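Local coordinates for protein alpha-amylase/trypsin inhibitor (Eleusine coracana, PDB 1B1U) that inhibits both trypsin and alpha-amylase, and may protect ragi seeds against their own and foreign hydrolytic enzymes, at residues A[58-63]-A[92-97]. Numbering follows the deposited sequence.
Sequences EAVRIL and AFAPKL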
loop_
_atom_site.group_PDB
_atom_site.type_symbol
_atom_site.label_atom_id
_atom_site.label_comp_id
_atom_site.label_asym_id
_atom_site.label_seq_id
_atom_site.Cartn_x
_atom_site.Cartn_y
_atom_site.Cartn_z
ATOM N N GLU A 58 -6.752 4.646 -2.048
ATOM C CA GLU A 58 -7.599 3.462 -2.226
ATOM C C GLU A 58 -6.720 2.241 -2.398
ATOM O O GLU A 58 -6.989 1.189 -1.825
ATOM C CB GLU A 58 -8.511 3.639 -3.456
ATOM C CG GLU A 58 -9.368 2.420 -3.852
ATOM C CD GLU A 58 -10.138 1.814 -2.692
ATOM O OE1 GLU A 58 -10.524 2.545 -1.761
ATOM O OE2 GLU A 58 -10.367 0.592 -2.714
ATOM N N ALA A 59 -5.664 2.402 -3.191
ATOM C CA ALA A 59 -4.690 1.347 -3.466
ATOM C C ALA A 59 -4.008 0.862 -2.188
ATOM O O ALA A 59 -3.640 -0.315 -2.070
ATOM C CB ALA A 59 -3.638 1.858 -4.445
ATOM N N VAL A 60 -3.822 1.774 -1.237
ATOM C CA VAL A 60 -3.193 1.429 0.033
ATOM C C VAL A 60 -4.196 0.640 0.875
ATOM O O VAL A 60 -3.842 -0.374 1.464
ATOM C CB VAL A 60 -2.717 2.699 0.797
ATOM C CG1 VAL A 60 -2.297 2.347 2.227
ATOM C CG2 VAL A 60 -1.536 3.313 0.064
ATOM N N ARG A 61 -5.443 1.102 0.914
ATOM C CA ARG A 61 -6.492 0.405 1.663
ATOM C C ARG A 61 -6.623 -1.019 1.143
ATOM O O ARG A 61 -6.802 -1.962 1.917
ATOM C CB ARG A 61 -7.837 1.124 1.510
ATOM C CG ARG A 61 -8.928 0.634 2.461
ATOM C CD ARG A 61 -10.331 0.933 1.913
ATOM N NE ARG A 61 -10.537 0.330 0.601
ATOM C CZ ARG A 61 -10.724 -0.970 0.422
ATOM N NH1 ARG A 61 -10.735 -1.778 1.464
ATOM N NH2 ARG A 61 -10.869 -1.474 -0.793
ATOM N N ILE A 62 -6.523 -1.179 -0.171
ATOM C CA ILE A 62 -6.639 -2.505 -0.769
ATOM C C ILE A 62 -5.482 -3.387 -0.315
ATOM O O ILE A 62 -5.633 -4.602 -0.171
ATOM C CB ILE A 62 -6.621 -2.452 -2.325
ATOM C CG1 ILE A 62 -7.695 -1.499 -2.856
ATOM C CG2 ILE A 62 -6.838 -3.844 -2.881
ATOM C CD1 ILE A 62 -7.692 -1.358 -4.394
ATOM N N LEU A 63 -4.317 -2.772 -0.114
ATOM C CA LEU A 63 -3.131 -3.504 0.327
ATOM C C LEU A 63 -3.406 -4.081 1.703
ATOM O O LEU A 63 -3.102 -5.239 1.982
ATOM C CB LEU A 63 -1.917 -2.569 0.404
ATOM C CG LEU A 63 -0.619 -3.065 1.057
ATOM C CD1 LEU A 63 -0.075 -4.313 0.337
ATOM C CD2 LEU A 63 0.398 -1.927 1.025
ATOM N N ALA A 92 -1.416 -0.250 10.811
ATOM C CA ALA A 92 -1.185 1.068 11.408
ATOM C C ALA A 92 -0.188 1.909 10.592
ATOM O O ALA A 92 -0.346 3.117 10.478
ATOM C CB ALA A 92 -0.689 0.913 12.849
ATOM N N PHE A 93 0.839 1.286 10.025
ATOM C CA PHE A 93 1.791 2.057 9.241
ATOM C C PHE A 93 1.324 2.328 7.803
ATOM O O PHE A 93 1.303 3.476 7.372
ATOM C CB PHE A 93 3.163 1.372 9.213
ATOM C CG PHE A 93 4.120 1.994 8.235
ATOM C CD1 PHE A 93 4.535 3.308 8.396
ATOM C CD2 PHE A 93 4.528 1.301 7.099
ATOM C CE1 PHE A 93 5.327 3.934 7.439
ATOM C CE2 PHE A 93 5.328 1.921 6.130
ATOM C CZ PHE A 93 5.723 3.248 6.307
ATOM N N ALA A 94 0.955 1.274 7.074
ATOM C CA ALA A 94 0.509 1.363 5.674
ATOM C C ALA A 94 0.008 2.705 5.152
ATOM O O ALA A 94 0.557 3.233 4.183
ATOM C CB ALA A 94 -0.539 0.298 5.396
ATOM N N PRO A 95 -1.059 3.267 5.755
ATOM C CA PRO A 95 -1.543 4.567 5.252
ATOM C C PRO A 95 -0.531 5.727 5.369
ATOM O O PRO A 95 -0.865 6.885 5.119
ATOM C CB PRO A 95 -2.808 4.849 6.078
ATOM C CG PRO A 95 -3.097 3.602 6.842
ATOM C CD PRO A 95 -1.858 2.766 6.887
ATOM N N LYS A 96 0.700 5.420 5.756
ATOM C CA LYS A 96 1.702 6.463 5.902
ATOM C C LYS A 96 2.644 6.410 4.708
ATOM O O LYS A 96 3.510 7.266 4.551
ATOM C CB LYS A 96 2.496 6.280 7.210
ATOM C CG LYS A 96 1.660 6.218 8.493
ATOM C CD LYS A 96 1.024 7.553 8.825
ATOM C CE LYS A 96 -0.276 7.375 9.621
ATOM N NZ LYS A 96 -1.217 8.539 9.515
ATOM N N LEU A 97 2.462 5.404 3.860
ATOM C CA LEU A 97 3.309 5.248 2.691
ATOM C C LEU A 97 3.295 6.469 1.779
ATOM O O LEU A 97 4.187 6.650 0.953
ATOM C CB LEU A 97 2.884 4.015 1.892
ATOM C CG LEU A 97 3.129 2.628 2.488
ATOM C CD1 LEU A 97 2.401 1.605 1.623
ATOM C CD2 LEU A 97 4.621 2.307 2.546
#
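Val-60 places methyl CG1 over one face of the flat peptide group joining Ala-94 to Pro-95. Val-60 CG1 lies 3.6 Å from Ala-94 O and 3.8 Å from Pro-95 CA. The guanidinium of Arg-61 takes no part across the contact. The Glu-58 carboxylate lies at its edge, in the guanidinium plane, gripped side-on through NE and NH2. Arg-61 NH2 reaches Glu-58 OE2 at 2.9 Å.

Val-60 CG1 points opposite the backbone N (chi1 170°), which carries it to the turn that follows helix 87-93. There Val-60 CG1 also meets Ala-94 CB at 4.2 Å. Beside this pair, Leu-63 CD2 touches Leu-97 CD1 at 4.1 Å, and the two leucine side chains cross at about a right angle. Leu-63 packs on Cys-20 and Leu-97 on Tyr-23, both of helix 19-29, so three parts of the disulfide-linked helical fold meet here.

Ala-94 O accepts a bond from Leu-97 N within its own turn, at 2.9 Å. The carbonyl of the buried Ala-94, under the valine methyl, is thus given a partner. No hydrogen bond crosses between the segments. The contact rests on van der Waals packing, methyl on peptide face and aliphatic side chain on side chain.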